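PDB 4XDN: MAU2 chromatid cohesion factor homolog from Saccharomyces cerevisiae, which forms a complex with SCC2 that is required for cohesin to associate with chromosomes, and so takes part in sister chromatid cohesion. Local coordinates for residues 84-87 with 88-92; 93-96 with 97-101; 132-135 with 136-140. All coordinates share one frame; numbering follows the deposited sequence.

Contact 1: residues 84-87 with 88-92; sequences DSKV and TFEMV
Four consecutive i to i+4 backbone bonds, from the amides of T88, F89, E90 and M91 to the carbonyls of D84, S85, K86 and V87, measure 2.9 to 3.0 Å between N and O and show that 84-92 is regular alpha helix. The first carbonyl is gripped twice: T88 OG1 also donates to D84 O, at 2.6 Å, and the hydroxyl and the amide arrive from opposite faces of the carbonyl plane. T88 chi1 of -61° sets OG1 anti to its own carbonyl carbon, turned back along the helix to D84. D84 OD1 lies 3.0 Å from T88 OG1, and K74 NZ pairs with both atoms; R115 holds D84 OD2. Two residues on, K86 NZ forms a salt bridge with E90 OE2 at 2.6 Å, entering from above the carboxylate plane, 65° out of it. Bends at chi2 and chi4 curl the lysine over to reach it. Y33 also bonds E90 OE2, while R40 and Q37 hold OE1. The F89 ring lays one face over S85 O, with CG 3.1 Å from that oxygen. Around these turns, helix 53-76 meets V87 and M91, helix 102-119 meets D84 and F89, and helix 126-144 packs on F89.

Contact 2: residues 93-96 with 97-101; sequences ELLI and QETYN
The buried side of the contact is where L95 meets T99, at the point where helix 81-98 runs out. L95 O receives both T99 N, at 3.3 Å, and T99 OG1, modelled at 2.3 Å; the latter is very short, and its exact length is doubtful. The amide bond is long and its donor stands 50° out of the carbonyl plane, evidence that the last turn is already opening. A chi1 of 70° places T99 OG1 between its own backbone N and carbonyl carbon, facing back to L95 and within 3.8 Å of L95 CB. T99 is the first residue to leave helical backbone angles, and its OG1 also accepts from N101 N, the closure that defines an ST turn. The chain thereby passes from helix 81-98 to helix 102-119, with N101 at the N-cap position. Its side-chain amide bonds the backbone of another protein's chain. E98 CG, beside its backbone N, lies 3.2 Å from L94 O; the bend at chi2 then turns the carboxylate, which Y59 and S368 hold.

On the partly exposed side, the polar ends of E93 and Q97 meet without a bond. Their carboxylate and amide planes are 52° apart, and E93 OE1 to Q97 NE2 is 3.2 Å with poor geometry. A basic side chain of the other protein's chain pairs with E93 OE1 instead. Q97 CG lies 3.3 Å from E93 O, and the extended chain beyond it carries NE2 toward the E93 carboxylate.

Contact 3: residues 132-135 with 136-140; sequences CEFL and LLHDL
C132 O accepts the amide of L136 at 2.9 Å, an ordinary i to i+4 bond, with L136 CB lying 3.3 Å from the same oxygen. At E133 the side chain runs beside that of L137, both pointing the same way, and E133 OE1 comes to 3.6 Å from L137 CD1. The other carboxylate oxygen, OE2, forms a salt bridge with K113.

F134 marks the change of pitch. Its O accepts from H138 N at 2.8 Å and also from D139 N at 3.1 Å, so the i+4 bond is joined by an i+5 bond. This is the signature of the pi-type turn at 136-139 within helix 126-144. The side chains of F134 and H138 lie alongside each other, each with CG anti to its backbone N, and their rings form an offset stack with centroids 4.4 Å apart and planes at 27°. H138 CB sits over the centre of the phenylalanine face, a CH-pi contact only 5° off the ring normal. H138 ND1 donates to D139 OD1 at 2.7 Å and 172°, almost in the imidazole plane and on the anti side of the carboxylate, which fixes the rotation of the histidine ring.

L135 O takes the i+5 amide, that of L140, in its carbonyl plane. L135 CD2 reaches D139 OD2 at 3.7 Å, while helix 81-98 packs F89 and I96 against this leucine.

In the fold
All three contacts are largely buried and lie on the same side of the chain's centre, their own centres about 13 Å from one another. Contacts 1 and 2 follow in series on helix 81-98: the first is regular helix with one internal salt bridge and charges paired to neighbouring helices, the second its C-terminal end, closed by an ST turn, with more bonding to the other protein's chain. Contact 3, on helix 126-144, relies more on aromatic and aliphatic packing round a widened turn. It touches both others: F89 CD1 meets L135 CD1 at 3.7 Å, whereas I96 CD1 meets L135 CD2 at 4.0 Å. Partly exposed residues occur in each: K86; E93 and Q97; L136 and D139.

Contact 1: residues 84-87 with 88-92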
# COMPACT_ATOMS: atom_id res chain seq x y z
N ASP A 84 11.01 11.56 37.64
CA ASP A 84 9.60 11.63 37.29
C ASP A 84 9.44 11.50 35.77
O ASP A 84 8.54 10.81 35.30
CB ASP A 84 8.99 12.94 37.78
CG ASP A 84 7.49 12.99 37.61
OD1 ASP A 84 6.88 11.92 37.39
OD2 ASP A 84 6.91 14.09 37.70
N SER A 85 10.34 12.13 35.03
CA SER A 85 10.34 12.05 33.57
C SER A 85 10.50 10.61 33.09
O SER A 85 9.71 10.12 32.29
CB SER A 85 11.44 12.92 32.98
OG SER A 85 11.16 14.29 33.14
N LYS A 86 11.55 9.95 33.58
CA LYS A 86 11.87 8.59 33.14
C LYS A 86 10.75 7.62 33.47
O LYS A 86 10.30 6.86 32.61
CB LYS A 86 13.18 8.13 33.79
CG LYS A 86 13.74 6.83 33.23
CD LYS A 86 14.06 6.94 31.75
CE LYS A 86 14.91 5.77 31.26
NZ LYS A 86 14.15 4.51 31.17
N VAL A 87 10.29 7.65 34.72
CA VAL A 87 9.22 6.77 35.18
C VAL A 87 7.94 6.99 34.37
O VAL A 87 7.30 6.03 33.94
CB VAL A 87 8.92 6.97 36.68
CG1 VAL A 87 7.67 6.19 37.10
CG2 VAL A 87 10.12 6.55 37.53
N THR A 88 7.57 8.25 34.19
CA THR A 88 6.34 8.58 33.48
C THR A 88 6.40 8.11 32.04
O THR A 88 5.42 7.55 31.53
CB THR A 88 6.07 10.10 33.52
OG1 THR A 88 5.94 10.52 34.88
CG2 THR A 88 4.80 10.45 32.76
N PHE A 89 7.53 8.32 31.38
CA PHE A 89 7.71 7.92 29.99
C PHE A 89 7.60 6.40 29.82
O PHE A 89 6.90 5.92 28.93
CB PHE A 89 9.06 8.41 29.45
CG PHE A 89 9.14 9.91 29.26
CD1 PHE A 89 8.00 10.67 29.05
CD2 PHE A 89 10.37 10.55 29.28
CE1 PHE A 89 8.09 12.04 28.87
CE2 PHE A 89 10.46 11.91 29.10
CZ PHE A 89 9.32 12.66 28.89
N GLU A 90 8.29 5.65 30.68
CA GLU A 90 8.23 4.19 30.61
C GLU A 90 6.82 3.69 30.87
O GLU A 90 6.32 2.80 30.17
CB GLU A 90 9.20 3.56 31.62
CG GLU A 90 10.66 3.71 31.25
CD GLU A 90 11.57 3.06 32.28
OE1 GLU A 90 11.48 1.83 32.46
OE2 GLU A 90 12.37 3.79 32.90
N MET A 91 6.17 4.26 31.88
CA MET A 91 4.80 3.90 32.21
C MET A 91 3.84 4.21 31.07
O MET A 91 3.07 3.35 30.64
CB MET A 91 4.35 4.63 33.47
CG MET A 91 2.86 4.51 33.74
SD MET A 91 2.32 5.38 35.22
CE MET A 91 0.56 5.35 34.93
N VAL A 92 3.88 5.45 30.59
CA VAL A 92 2.98 5.91 29.54
C VAL A 92 3.21 5.12 28.25
O VAL A 92 2.28 4.89 27.49
CB VAL A 92 3.15 7.42 29.28
CG1 VAL A 92 2.52 7.83 27.95
CG2 VAL A 92 2.53 8.22 30.41

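Contact 2: residues 93-96 with 97-101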
# COMPACT_ATOMS: atom_id res chain seq x y z
N GLU A 93 4.46 4.73 28.02
CA GLU A 93 4.80 3.90 26.87
C GLU A 93 3.94 2.64 26.87
O GLU A 93 3.50 2.17 25.82
CB GLU A 93 6.28 3.54 26.90
CG GLU A 93 6.79 2.84 25.64
CD GLU A 93 7.10 3.81 24.52
OE1 GLU A 93 7.66 3.36 23.50
OE2 GLU A 93 6.79 5.02 24.65
N LEU A 94 3.69 2.10 28.06
CA LEU A 94 2.89 0.88 28.20
C LEU A 94 1.40 1.18 28.04
O LEU A 94 0.67 0.39 27.45
CB LEU A 94 3.15 0.22 29.55
CG LEU A 94 4.59 -0.20 29.84
CD1 LEU A 94 4.67 -0.94 31.17
CD2 LEU A 94 5.17 -1.05 28.73
N LEU A 95 0.96 2.32 28.57
CA LEU A 95 -0.43 2.72 28.42
C LEU A 95 -0.78 2.86 26.95
O LEU A 95 -1.86 2.48 26.50
CB LEU A 95 -0.70 4.04 29.16
CG LEU A 95 -0.60 4.02 30.68
CD1 LEU A 95 -0.77 5.42 31.23
CD2 LEU A 95 -1.64 3.08 31.29
N ILE A 96 0.16 3.41 26.19
CA ILE A 96 -0.03 3.67 24.77
C ILE A 96 -0.02 2.39 23.95
O ILE A 96 -0.81 2.23 23.01
CB ILE A 96 1.05 4.65 24.25
CG1 ILE A 96 0.84 6.03 24.89
CG2 ILE A 96 1.00 4.77 22.74
CD1 ILE A 96 1.96 7.02 24.62
N GLN A 97 0.87 1.46 24.30
CA GLN A 97 1.08 0.26 23.50
C GLN A 97 0.25 -0.95 23.95
O GLN A 97 0.02 -1.87 23.17
CB GLN A 97 2.56 -0.12 23.50
CG GLN A 97 3.46 0.88 22.79
CD GLN A 97 4.89 0.41 22.70
OE1 GLN A 97 5.22 -0.70 23.12
NE2 GLN A 97 5.76 1.24 22.14
N GLU A 98 -0.20 -0.94 25.20
CA GLU A 98 -0.85 -2.11 25.79
C GLU A 98 -2.33 -1.90 26.11
O GLU A 98 -3.07 -2.86 26.26
CB GLU A 98 -0.11 -2.54 27.06
CG GLU A 98 1.40 -2.65 26.90
CD GLU A 98 1.81 -3.68 25.86
OE1 GLU A 98 1.04 -4.64 25.62
OE2 GLU A 98 2.90 -3.54 25.27
N THR A 99 -2.76 -0.63 26.20
CA THR A 99 -4.10 -0.30 26.66
C THR A 99 -4.84 0.66 25.73
O THR A 99 -4.30 1.11 24.72
CB THR A 99 -4.06 0.35 28.06
OG1 THR A 99 -3.48 1.66 27.97
CG2 THR A 99 -3.24 -0.49 29.03
N TYR A 100 -6.09 0.97 26.09
CA TYR A 100 -6.88 1.99 25.40
C TYR A 100 -7.02 3.24 26.27
O TYR A 100 -7.79 4.15 25.95
CB TYR A 100 -8.27 1.46 25.05
CG TYR A 100 -8.28 0.36 24.01
CD1 TYR A 100 -7.83 0.60 22.71
CD2 TYR A 100 -8.75 -0.91 24.31
CE1 TYR A 100 -7.84 -0.39 21.76
CE2 TYR A 100 -8.76 -1.91 23.36
CZ TYR A 100 -8.31 -1.65 22.09
OH TYR A 100 -8.32 -2.65 21.14
N ASN A 101 -6.27 3.29 27.37
CA ASN A 101 -6.35 4.40 28.30
C ASN A 101 -5.51 5.59 27.83
O ASN A 101 -4.49 5.93 28.43
CB ASN A 101 -5.91 3.95 29.69
CG ASN A 101 -6.81 2.87 30.26
OD1 ASN A 101 -6.76 1.72 29.83
ND2 ASN A 101 -7.65 3.25 31.21

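Contact 3: residues 132-135 with 136-140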
# COMPACT_ATOMS: atom_id res chain seq x y z
N CYS A 132 7.70 14.99 25.73
CA CYS A 132 6.31 15.18 26.15
C CYS A 132 5.47 15.62 24.96
O CYS A 132 4.36 15.12 24.75
CB CYS A 132 6.20 16.20 27.28
SG CYS A 132 6.78 15.64 28.91
N GLU A 133 6.00 16.54 24.16
CA GLU A 133 5.29 17.06 23.00
C GLU A 133 5.15 16.00 21.92
O GLU A 133 4.13 15.92 21.23
CB GLU A 133 6.01 18.29 22.44
CG GLU A 133 6.00 19.51 23.35
CD GLU A 133 4.61 20.07 23.60
OE1 GLU A 133 3.71 19.85 22.76
OE2 GLU A 133 4.41 20.73 24.64
N PHE A 134 6.18 15.17 21.77
CA PHE A 134 6.15 14.10 20.79
C PHE A 134 5.08 13.07 21.15
O PHE A 134 4.31 12.63 20.30
CB PHE A 134 7.52 13.43 20.69
CG PHE A 134 7.70 12.60 19.45
CD1 PHE A 134 8.05 13.20 18.25
CD2 PHE A 134 7.51 11.23 19.48
CE1 PHE A 134 8.21 12.44 17.10
CE2 PHE A 134 7.67 10.46 18.33
CZ PHE A 134 8.03 11.07 17.14
N LEU A 135 5.02 12.71 22.43
CA LEU A 135 3.98 11.80 22.89
C LEU A 135 2.60 12.41 22.71
O LEU A 135 1.66 11.74 22.30
CB LEU A 135 4.20 11.44 24.37
CG LEU A 135 5.43 10.59 24.68
CD1 LEU A 135 5.64 10.48 26.18
CD2 LEU A 135 5.30 9.22 24.05
N LEU A 136 2.48 13.70 23.00
CA LEU A 136 1.20 14.40 22.94
C LEU A 136 0.71 14.62 21.51
O LEU A 136 -0.50 14.57 21.25
CB LEU A 136 1.32 15.76 23.65
CG LEU A 136 0.51 16.06 24.92
CD1 LEU A 136 0.35 14.86 25.83
CD2 LEU A 136 1.20 17.19 25.67
N LEU A 137 1.64 14.86 20.59
CA LEU A 137 1.29 15.29 19.24
C LEU A 137 1.46 14.20 18.19
O LEU A 137 0.84 14.27 17.12
CB LEU A 137 2.14 16.51 18.86
CG LEU A 137 2.00 17.72 19.79
CD1 LEU A 137 3.02 18.78 19.43
CD2 LEU A 137 0.59 18.31 19.73
N HIS A 138 2.28 13.19 18.48
CA HIS A 138 2.56 12.12 17.53
C HIS A 138 2.06 10.76 18.00
O HIS A 138 1.20 10.16 17.37
CB HIS A 138 4.07 12.05 17.24
CG HIS A 138 4.46 10.94 16.32
ND1 HIS A 138 4.83 9.69 16.77
CD2 HIS A 138 4.54 10.89 14.97
CE1 HIS A 138 5.12 8.92 15.75
NE2 HIS A 138 4.95 9.62 14.63
N ASP A 139 2.60 10.28 19.12
CA ASP A 139 2.30 8.92 19.56
C ASP A 139 0.83 8.74 19.96
O ASP A 139 0.17 7.82 19.49
CB ASP A 139 3.19 8.52 20.74
CG ASP A 139 4.60 8.15 20.30
OD1 ASP A 139 5.10 8.76 19.34
OD2 ASP A 139 5.20 7.26 20.93
N LEU A 140 0.32 9.62 20.81
CA LEU A 140 -1.03 9.46 21.34
C LEU A 140 -2.10 9.61 20.25
O LEU A 140 -3.01 8.78 20.17
CB LEU A 140 -1.29 10.44 22.48
CG LEU A 140 -0.96 9.91 23.88
CD1 LEU A 140 -0.92 11.03 24.91
CD2 LEU A 140 -1.97 8.85 24.29